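Uncharacterized protein (Capnocytophaga ochracea, PDB 4W9R) probably hydrolyses ester bonds as an exported esterase of the alpha/beta-hydrolase clan, its substrate being unknown. Local coordinates at residues M231-I239 and K262-L270; V275-Y285 and N307-F318. One frame throughout, in Å; residues are numbered along the deposited sequence.

Interaction 1 (M231-I239 and K262-L270)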
loop_
_atom_site.group_PDB
_atom_site.type_symbol
_atom_site.label_atom_id
_atom_site.label_comp_id
_atom_site.label_asym_id
_atom_site.label_seq_id
_atom_site.Cartn_x
_atom_site.Cartn_y
_atom_site.Cartn_z
HETATM N N MSE B 231 -10.113 2.708 7.795
HETATM C CA MSE B 231 -11.481 2.938 8.251
HETATM C C MSE B 231 -11.876 2.057 9.430
HETATM O O MSE B 231 -12.593 2.498 10.328
HETATM C CB MSE B 231 -12.458 2.722 7.097
HETATM C CG MSE B 231 -12.354 3.775 6.010
HETATM SE SE MSE B 231 -13.519 3.393 4.503
HETATM C CE MSE B 231 -12.772 1.669 4.014
ATOM N N CYS B 232 -11.414 0.812 9.420
ATOM C CA CYS B 232 -11.766 -0.142 10.465
ATOM C C CYS B 232 -11.203 0.279 11.822
ATOM O O CYS B 232 -11.889 0.206 12.842
ATOM C CB CYS B 232 -11.265 -1.539 10.096
ATOM S SG CYS B 232 -11.666 -2.823 11.301
ATOM N N PHE B 233 -9.949 0.719 11.820
ATOM C CA PHE B 233 -9.257 1.111 13.044
ATOM C C PHE B 233 -9.354 2.609 13.333
ATOM O O PHE B 233 -8.719 3.105 14.262
ATOM C CB PHE B 233 -7.793 0.685 12.974
ATOM C CG PHE B 233 -7.594 -0.799 13.060
ATOM C CD1 PHE B 233 -7.520 -1.571 11.913
ATOM C CD2 PHE B 233 -7.494 -1.426 14.292
ATOM C CE1 PHE B 233 -7.342 -2.940 11.992
ATOM C CE2 PHE B 233 -7.317 -2.794 14.377
ATOM C CZ PHE B 233 -7.240 -3.551 13.225
ATOM N N ASP B 234 -10.135 3.319 12.524
ATOM C CA ASP B 234 -10.221 4.781 12.573
ATOM C C ASP B 234 -10.480 5.362 13.967
ATOM O O ASP B 234 -9.998 6.449 14.287
ATOM C CB ASP B 234 -11.312 5.264 11.615
ATOM C CG ASP B 234 -11.371 6.774 11.516
ATOM O OD1 ASP B 234 -10.506 7.359 10.828
ATOM O OD2 ASP B 234 -12.282 7.377 12.121
ATOM N N ILE B 235 -11.237 4.643 14.789
ATOM C CA ILE B 235 -11.566 5.111 16.133
ATOM C C ILE B 235 -10.315 5.246 17.014
ATOM O O ILE B 235 -10.314 5.988 17.997
ATOM C CB ILE B 235 -12.585 4.164 16.820
ATOM C CG1 ILE B 235 -13.176 4.810 18.076
ATOM C CG2 ILE B 235 -11.949 2.820 17.143
ATOM C CD1 ILE B 235 -13.887 6.120 17.813
ATOM N N TYR B 236 -9.250 4.544 16.642
ATOM C CA TYR B 236 -8.010 4.549 17.414
ATOM C C TYR B 236 -7.217 5.835 17.196
ATOM O O TYR B 236 -6.365 6.190 18.010
ATOM C CB TYR B 236 -7.154 3.335 17.043
ATOM C CG TYR B 236 -5.972 3.081 17.954
ATOM C CD1 TYR B 236 -4.729 3.641 17.688
ATOM C CD2 TYR B 236 -6.095 2.263 19.069
ATOM C CE1 TYR B 236 -3.645 3.407 18.516
ATOM C CE2 TYR B 236 -5.016 2.018 19.900
ATOM C CZ TYR B 236 -3.794 2.593 19.619
ATOM O OH TYR B 236 -2.720 2.354 20.445
ATOM N N LYS B 237 -7.505 6.524 16.095
ATOM C CA LYS B 237 -6.785 7.742 15.730
ATOM C C LYS B 237 -6.837 8.801 16.827
ATOM O O LYS B 237 -7.818 8.890 17.565
ATOM C CB LYS B 237 -7.345 8.330 14.429
ATOM C CG LYS B 237 -6.900 7.620 13.159
ATOM C CD LYS B 237 -7.379 8.375 11.925
ATOM C CE LYS B 237 -6.983 7.668 10.636
ATOM N NZ LYS B 237 -7.663 6.352 10.477
ATOM N N PRO B 238 -5.769 9.604 16.940
ATOM C CA PRO B 238 -5.745 10.743 17.862
ATOM C C PRO B 238 -6.800 11.780 17.494
ATOM O O PRO B 238 -7.262 11.800 16.354
ATOM C CB PRO B 238 -4.334 11.312 17.685
ATOM C CG PRO B 238 -3.529 10.177 17.144
ATOM C CD PRO B 238 -4.473 9.414 16.267
ATOM N N ILE B 239 -7.169 12.631 18.444
ATOM C CA ILE B 239 -8.156 13.669 18.180
ATOM C C ILE B 239 -7.503 14.835 17.448
ATOM O O ILE B 239 -6.563 15.450 17.952
ATOM C CB ILE B 239 -8.808 14.176 19.479
ATOM C CG1 ILE B 239 -9.425 13.011 20.254
ATOM C CG2 ILE B 239 -9.860 15.230 19.173
ATOM C CD1 ILE B 239 -10.058 13.418 21.566
ATOM N N LYS B 262 -14.966 7.793 23.541
ATOM C CA LYS B 262 -14.023 7.462 22.480
ATOM C C LYS B 262 -13.173 6.252 22.850
ATOM O O LYS B 262 -13.054 5.308 22.073
ATOM C CB LYS B 262 -13.118 8.654 22.167
ATOM C CG LYS B 262 -12.037 8.352 21.138
ATOM C CD LYS B 262 -11.179 9.574 20.857
ATOM C CE LYS B 262 -10.026 9.243 19.920
ATOM N NZ LYS B 262 -10.493 8.827 18.568
ATOM N N TYR B 263 -12.594 6.280 24.044
ATOM C CA TYR B 263 -11.722 5.199 24.481
ATOM C C TYR B 263 -12.513 3.955 24.877
ATOM O O TYR B 263 -11.986 2.841 24.841
ATOM C CB TYR B 263 -10.832 5.672 25.632
ATOM C CG TYR B 263 -9.626 6.441 25.142
ATOM C CD1 TYR B 263 -9.745 7.757 24.718
ATOM C CD2 TYR B 263 -8.375 5.841 25.078
ATOM C CE1 TYR B 263 -8.647 8.461 24.256
ATOM C CE2 TYR B 263 -7.273 6.535 24.619
ATOM C CZ TYR B 263 -7.414 7.845 24.211
ATOM O OH TYR B 263 -6.319 8.542 23.753
ATOM N N ASN B 264 -13.778 4.141 25.241
ATOM C CA ASN B 264 -14.669 3.009 25.462
ATOM C C ASN B 264 -15.013 2.337 24.139
ATOM O O ASN B 264 -15.051 1.111 24.044
ATOM C CB ASN B 264 -15.948 3.448 26.180
ATOM C CG ASN B 264 -15.723 3.728 27.651
ATOM O OD1 ASN B 264 -14.780 3.218 28.255
ATOM N ND2 ASN B 264 -16.597 4.538 28.238
ATOM N N THR B 265 -15.263 3.155 23.120
ATOM C CA THR B 265 -15.565 2.659 21.784
ATOM C C THR B 265 -14.364 1.914 21.207
ATOM O O THR B 265 -14.518 0.905 20.516
ATOM C CB THR B 265 -15.967 3.806 20.837
ATOM O OG1 THR B 265 -17.115 4.481 21.366
ATOM C CG2 THR B 265 -16.296 3.272 19.451
ATOM N N ILE B 266 -13.167 2.417 21.500
ATOM C CA ILE B 266 -11.938 1.751 21.091
ATOM C C ILE B 266 -11.882 0.338 21.665
ATOM O O ILE B 266 -11.567 -0.616 20.956
ATOM C CB ILE B 266 -10.686 2.539 21.535
ATOM C CG1 ILE B 266 -10.581 3.856 20.765
ATOM C CG2 ILE B 266 -9.425 1.719 21.315
ATOM C CD1 ILE B 266 -9.396 4.704 21.173
ATOM N N TYR B 267 -12.211 0.205 22.946
ATOM C CA TYR B 267 -12.188 -1.102 23.594
ATOM C C TYR B 267 -13.277 -2.023 23.053
ATOM O O TYR B 267 -13.072 -3.228 22.929
ATOM C CB TYR B 267 -12.339 -0.962 25.109
ATOM C CG TYR B 267 -12.377 -2.292 25.825
ATOM C CD1 TYR B 267 -11.225 -3.052 25.979
ATOM C CD2 TYR B 267 -13.565 -2.793 26.342
ATOM C CE1 TYR B 267 -11.253 -4.272 26.629
ATOM C CE2 TYR B 267 -13.603 -4.014 26.995
ATOM C CZ TYR B 267 -12.443 -4.748 27.135
ATOM O OH TYR B 267 -12.473 -5.961 27.783
ATOM N N LYS B 268 -14.434 -1.455 22.733
ATOM C CA LYS B 268 -15.550 -2.247 22.235
ATOM C C LYS B 268 -15.271 -2.793 20.834
ATOM O O LYS B 268 -15.447 -3.984 20.576
ATOM C CB LYS B 268 -16.838 -1.420 22.233
ATOM C CG LYS B 268 -18.082 -2.219 21.877
ATOM C CD LYS B 268 -19.348 -1.403 22.084
ATOM C CE LYS B 268 -20.592 -2.252 21.860
ATOM N NZ LYS B 268 -21.844 -1.492 22.130
ATOM N N GLN B 269 -14.847 -1.914 19.929
ATOM C CA GLN B 269 -14.580 -2.309 18.551
ATOM C C GLN B 269 -13.248 -3.040 18.371
ATOM O O GLN B 269 -13.191 -4.084 17.720
ATOM C CB GLN B 269 -14.606 -1.082 17.638
ATOM C CG GLN B 269 -15.877 -0.257 17.731
ATOM C CD GLN B 269 -15.918 0.857 16.704
ATOM O OE1 GLN B 269 -14.949 1.085 15.979
ATOM N NE2 GLN B 269 -17.043 1.559 16.637
ATOM N N LEU B 270 -12.180 -2.484 18.936
ATOM C CA LEU B 270 -10.836 -3.014 18.705
ATOM C C LEU B 270 -10.383 -4.030 19.753
ATOM O O LEU B 270 -9.352 -4.680 19.585
ATOM C CB LEU B 270 -9.825 -1.866 18.633
ATOM C CG LEU B 270 -9.613 -1.173 17.283
ATOM C CD1 LEU B 270 -10.918 -0.681 16.677
ATOM C CD2 LEU B 270 -8.635 -0.021 17.443
HETATM O O HOH W 1 -9.983 10.590 16.254
#

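Interaction 2 (V275-Y285 and N307-F318)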
loop_
_atom_site.group_PDB
_atom_site.type_symbol
_atom_site.label_atom_id
_atom_site.label_comp_id
_atom_site.label_asym_id
_atom_site.label_seq_id
_atom_site.Cartn_x
_atom_site.Cartn_y
_atom_site.Cartn_z
ATOM N N VAL B 275 -4.123 3.379 26.558
ATOM C CA VAL B 275 -3.724 4.422 27.491
ATOM C C VAL B 275 -3.912 5.770 26.815
ATOM O O VAL B 275 -3.403 5.983 25.713
ATOM C CB VAL B 275 -2.260 4.266 27.940
ATOM C CG1 VAL B 275 -1.861 5.412 28.857
ATOM C CG2 VAL B 275 -2.056 2.927 28.629
ATOM N N PRO B 276 -4.662 6.675 27.460
ATOM C CA PRO B 276 -4.948 7.984 26.864
ATOM C C PRO B 276 -3.676 8.761 26.554
ATOM O O PRO B 276 -2.805 8.904 27.413
ATOM C CB PRO B 276 -5.771 8.690 27.944
ATOM C CG PRO B 276 -6.380 7.584 28.734
ATOM C CD PRO B 276 -5.354 6.492 28.747
ATOM N N ILE B 277 -3.579 9.254 25.325
ATOM C CA ILE B 277 -2.417 10.014 24.890
ATOM C C ILE B 277 -2.539 11.473 25.316
ATOM O O ILE B 277 -3.642 12.016 25.392
ATOM C CB ILE B 277 -2.225 9.925 23.369
ATOM C CG1 ILE B 277 -3.494 10.372 22.643
ATOM C CG2 ILE B 277 -1.865 8.502 22.970
ATOM C CD1 ILE B 277 -3.382 10.320 21.135
ATOM N N LEU B 278 -1.397 12.093 25.604
ATOM C CA LEU B 278 -1.347 13.469 26.089
ATOM C C LEU B 278 -2.114 14.437 25.190
ATOM O O LEU B 278 -2.726 15.389 25.672
ATOM C CB LEU B 278 0.106 13.925 26.223
ATOM C CG LEU B 278 0.328 15.246 26.959
ATOM C CD1 LEU B 278 -0.219 15.160 28.376
ATOM C CD2 LEU B 278 1.804 15.612 26.968
ATOM N N ASN B 279 -2.078 14.184 23.886
ATOM C CA ASN B 279 -2.809 14.997 22.921
ATOM C C ASN B 279 -4.313 14.973 23.178
ATOM O O ASN B 279 -4.971 16.015 23.174
ATOM C CB ASN B 279 -2.512 14.517 21.498
ATOM C CG ASN B 279 -3.336 15.242 20.451
ATOM O OD1 ASN B 279 -2.968 16.325 19.995
ATOM N ND2 ASN B 279 -4.454 14.641 20.055
ATOM N N ASP B 280 -4.850 13.779 23.413
ATOM C CA ASP B 280 -6.280 13.612 23.648
ATOM C C ASP B 280 -6.701 14.182 24.999
ATOM O O ASP B 280 -7.803 14.714 25.141
ATOM C CB ASP B 280 -6.662 12.134 23.560
ATOM C CG ASP B 280 -6.678 11.620 22.133
ATOM O OD1 ASP B 280 -6.199 12.343 21.235
ATOM O OD2 ASP B 280 -7.165 10.491 21.913
ATOM N N VAL B 281 -5.823 14.067 25.989
ATOM C CA VAL B 281 -6.110 14.596 27.317
ATOM C C VAL B 281 -6.141 16.121 27.300
ATOM O O VAL B 281 -7.068 16.738 27.825
ATOM C CB VAL B 281 -5.076 14.118 28.353
ATOM C CG1 VAL B 281 -5.319 14.790 29.696
ATOM C CG2 VAL B 281 -5.130 12.604 28.492
HETATM N N MSE B 282 -5.128 16.724 26.685
HETATM C CA MSE B 282 -5.032 18.178 26.614
HETATM C C MSE B 282 -6.154 18.784 25.779
HETATM O O MSE B 282 -6.617 19.888 26.062
HETATM C CB MSE B 282 -3.673 18.595 26.051
HETATM C CG MSE B 282 -2.520 18.337 27.004
HETATM SE SE MSE B 282 -2.854 19.108 28.765
HETATM C CE MSE B 282 -1.242 18.504 29.678
ATOM N N ALA B 283 -6.587 18.060 24.753
ATOM C CA ALA B 283 -7.702 18.507 23.928
ATOM C C ALA B 283 -8.973 18.567 24.764
ATOM O O ALA B 283 -9.778 19.487 24.628
ATOM C CB ALA B 283 -7.890 17.586 22.736
ATOM N N THR B 284 -9.139 17.579 25.637
ATOM C CA THR B 284 -10.290 17.525 26.524
ATOM C C THR B 284 -10.223 18.653 27.546
ATOM O O THR B 284 -11.223 19.313 27.827
ATOM C CB THR B 284 -10.372 16.171 27.254
ATOM O OG1 THR B 284 -10.322 15.104 26.298
ATOM C CG2 THR B 284 -11.661 16.071 28.057
ATOM N N TYR B 285 -9.027 18.874 28.085
ATOM C CA TYR B 285 -8.799 19.901 29.096
ATOM C C TYR B 285 -9.032 21.306 28.544
ATOM O O TYR B 285 -9.635 22.149 29.207
ATOM C CB TYR B 285 -7.379 19.776 29.653
ATOM C CG TYR B 285 -6.974 20.865 30.620
ATOM C CD1 TYR B 285 -7.468 20.890 31.918
ATOM C CD2 TYR B 285 -6.080 21.858 30.242
ATOM C CE1 TYR B 285 -7.091 21.880 32.808
ATOM C CE2 TYR B 285 -5.698 22.852 31.124
ATOM C CZ TYR B 285 -6.205 22.857 32.405
ATOM O OH TYR B 285 -5.827 23.845 33.284
ATOM N N ASN B 307 -5.626 5.796 34.631
ATOM C CA ASN B 307 -4.776 5.247 33.581
ATOM C C ASN B 307 -3.534 6.077 33.252
ATOM O O ASN B 307 -3.612 7.092 32.562
ATOM C CB ASN B 307 -5.603 5.074 32.302
ATOM C CG ASN B 307 -7.037 4.650 32.583
ATOM O OD1 ASN B 307 -7.348 3.460 32.618
ATOM N ND2 ASN B 307 -7.917 5.626 32.777
ATOM N N GLY B 308 -2.383 5.598 33.715
ATOM C CA GLY B 308 -1.080 5.997 33.214
ATOM C C GLY B 308 -0.434 7.241 33.802
ATOM O O GLY B 308 0.789 7.375 33.778
ATOM N N TYR B 309 -1.243 8.154 34.329
ATOM C CA TYR B 309 -0.729 9.435 34.824
ATOM C C TYR B 309 -0.535 9.537 36.340
ATOM O O TYR B 309 -0.192 10.607 36.846
ATOM C CB TYR B 309 -1.623 10.569 34.327
ATOM C CG TYR B 309 -1.599 10.690 32.821
ATOM C CD1 TYR B 309 -2.590 10.109 32.041
ATOM C CD2 TYR B 309 -0.567 11.361 32.176
ATOM C CE1 TYR B 309 -2.565 10.208 30.662
ATOM C CE2 TYR B 309 -0.534 11.467 30.798
ATOM C CZ TYR B 309 -1.535 10.886 30.045
ATOM O OH TYR B 309 -1.509 10.986 28.674
ATOM N N LEU B 310 -0.783 8.445 37.059
ATOM C CA LEU B 310 -0.701 8.432 38.523
ATOM C C LEU B 310 0.613 8.991 39.076
ATOM O O LEU B 310 0.633 9.634 40.126
ATOM C CB LEU B 310 -0.902 7.007 39.042
ATOM C CG LEU B 310 -0.786 6.812 40.555
ATOM C CD1 LEU B 310 -1.823 7.652 41.286
ATOM C CD2 LEU B 310 -0.919 5.343 40.925
ATOM N N LYS B 311 1.701 8.763 38.350
ATOM C CA LYS B 311 3.035 9.154 38.795
ATOM C C LYS B 311 3.390 10.573 38.360
ATOM O O LYS B 311 4.524 11.016 38.529
ATOM C CB LYS B 311 4.084 8.166 38.284
ATOM C CG LYS B 311 3.967 6.784 38.904
ATOM C CD LYS B 311 3.956 6.870 40.424
ATOM C CE LYS B 311 3.738 5.508 41.061
ATOM N NZ LYS B 311 3.669 5.602 42.546
ATOM N N THR B 312 2.423 11.272 37.778
ATOM C CA THR B 312 2.630 12.637 37.307
ATOM C C THR B 312 1.794 13.623 38.116
ATOM O O THR B 312 0.808 13.246 38.743
ATOM C CB THR B 312 2.275 12.791 35.817
ATOM O OG1 THR B 312 0.857 12.667 35.645
ATOM C CG2 THR B 312 2.986 11.734 34.985
ATOM N N ALA B 313 2.221 14.881 38.127
ATOM C CA ALA B 313 1.530 15.931 38.871
ATOM C C ALA B 313 0.162 16.289 38.290
ATOM O O ALA B 313 -0.609 17.019 38.913
ATOM C CB ALA B 313 2.401 17.174 38.937
HETATM N N MSE B 314 -0.139 15.774 37.101
HETATM C CA MSE B 314 -1.338 16.180 36.369
HETATM C C MSE B 314 -2.684 15.903 37.068
HETATM O O MSE B 314 -3.527 16.799 37.116
HETATM C CB MSE B 314 -1.348 15.527 34.983
HETATM C CG MSE B 314 -2.359 16.148 34.042
HETATM SE SE MSE B 314 -2.177 15.514 32.215
HETATM C CE MSE B 314 -3.004 13.777 32.441
ATOM N N PRO B 315 -2.903 14.678 37.592
ATOM C CA PRO B 315 -4.219 14.413 38.194
ATOM C C PRO B 315 -4.586 15.363 39.332
ATOM O O PRO B 315 -5.719 15.841 39.387
ATOM C CB PRO B 315 -4.079 12.983 38.723
ATOM C CG PRO B 315 -3.061 12.366 37.848
ATOM C CD PRO B 315 -2.073 13.458 37.570
ATOM N N ASN B 316 -3.640 15.636 40.223
ATOM C CA ASN B 316 -3.907 16.524 41.347
ATOM C C ASN B 316 -3.909 17.991 40.934
ATOM O O ASN B 316 -4.507 18.827 41.609
ATOM C CB ASN B 316 -2.891 16.291 42.464
ATOM C CG ASN B 316 -3.172 15.025 43.247
ATOM O OD1 ASN B 316 -4.329 14.658 43.461
ATOM N ND2 ASN B 316 -2.115 14.345 43.677
ATOM N N PHE B 317 -3.247 18.305 39.826
ATOM C CA PHE B 317 -3.291 19.661 39.292
ATOM C C PHE B 317 -4.685 19.964 38.756
ATOM O O PHE B 317 -5.229 21.041 38.993
ATOM C CB PHE B 317 -2.248 19.854 38.193
ATOM C CG PHE B 317 -2.216 21.248 37.627
ATOM C CD1 PHE B 317 -1.432 22.228 38.209
ATOM C CD2 PHE B 317 -2.974 21.577 36.513
ATOM C CE1 PHE B 317 -1.400 23.510 37.691
ATOM C CE2 PHE B 317 -2.946 22.857 35.989
ATOM C CZ PHE B 317 -2.158 23.824 36.578
ATOM N N PHE B 318 -5.254 19.010 38.025
ATOM C CA PHE B 318 -6.609 19.145 37.504
ATOM C C PHE B 318 -7.616 19.249 38.642
ATOM O O PHE B 318 -8.532 20.069 38.603
ATOM C CB PHE B 318 -6.969 17.961 36.599
ATOM C CG PHE B 318 -6.308 17.998 35.251
ATOM C CD1 PHE B 318 -5.671 19.143 34.805
ATOM C CD2 PHE B 318 -6.334 16.886 34.424
ATOM C CE1 PHE B 318 -5.064 19.177 33.562
ATOM C CE2 PHE B 318 -5.732 16.914 33.179
ATOM C CZ PHE B 318 -5.096 18.061 32.748
#

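Interaction 1 (M231-I239 and K262-L270)
Ile235 packs against Ile266 (CA to CA 6.0 Å) and Phe233 against Leu270 where the chain, leaving helix 217-232 through a short 3-10 segment at 234-236, passes the C-terminal half of helix 255-270. The Ile235 side chain lies across the face of helix 255-270 made by Thr265, Ile266, Gln269 and Leu270. CG1 stands anti to the backbone N (chi1 -167°) and meets Thr265 CG2 at 3.7 Å, the Ile266 side chain crossing it at a slant, while the CG2 branch reaches Leu270 CD1 at 3.7 Å. Leu270 CD2 wedges between two aromatic residues, touching the edge of the Phe233 ring at CD2 (3.6 Å) and Tyr236 CB. This is the exit from the alpha/beta-hydrolase-like domain: Cys232 still rests on Phe172 of strand 171-180, whereas helix 255-270 leads into the all-helical C-terminal part. The extended chain of Lys262 bends only at its last torsion and brings NZ to two backbone carbonyls, Ile235 O at 2.9 Å from above the carbonyl plane and Lys237 O at 2.9 Å, almost in line with its C=O. A water accepts from Lys262 NZ and lies within hydrogen-bonding distance of Pro238 O. Lys237 turns instead to Asp234 OD1 and Asp230, in salt bridges.

Interaction 2 (V275-Y285 and N307-F318)
Helix segments 278-285 and 314-318 run side by side, Tyr285 against Phe318, at 5° and 13.5 Å between axes, while at the other end Val275 passes Asn307 at 6.2 Å between CA atoms. At that spacing the helices meet through side chains alone, chiefly Val281, Met314, Tyr285 and Phe318. Phe318 CE1 sits over one face of the Tyr285 ring, 3.4 Å from CD1; the two planes differ by 16°, yet the rings are displaced laterally until little more than their rims cover each other. Val281 CG1 meets Met314 CE tip to tip at 3.7 Å and touches the edge of the Phe318 ring. Met314, a selenomethionine, bends at its last torsion (chi3 77°), which carries CE over the rim of one face of Tyr309, while the Met282 side chain crosses that of Met314 at a slant, Met282 CE lying 4.0 Å from Met314 SE. Tyr309 OH donates to Pro276 O at 2.8 Å, tilted out of the carbonyl plane, and so ties the loop ahead of helix 278-290 to the one after helix 294-306; Val281 CG2 slides past the same ring. Pro276 CD rests on Asn307 CB. Were Tyr285 replaced by an alanine, Phe318 would probably lose its aromatic partner on one side and Glu321 the bond from the hydroxyl. Such parallel helices are consistent with a tetratricopeptide-like array of helical hairpins: Val304 of helix 294-306 packs on Tyr309 and Met314, helix 255-270 covers Asp280 and Thr284, and helix 329-339 takes Asn316.

Along the chain the two contacts follow one another without interleaving, and helices 255-270 and 278-290, consecutive in the chain, join them. Asp280 belongs to interaction 2 but reaches into interaction 1: OD2 is probably hydrogen-bonded to Tyr263 OH and OD1 to Ile239 N. Interaction 1 is the more central, its centre about 6 Å from that of the chain, where the hydrolase-like domain hands over to the helices; the centre of interaction 2 is about 23 Å from it, within the helical part. Both are partly buried. The first mixes aliphatic packing with a lysine that gathers backbone carbonyls of the turn leaving helix 217-232, whereas the second relies on aromatic rings and selenomethionines, with a single tyrosine-to-carbonyl bond across it.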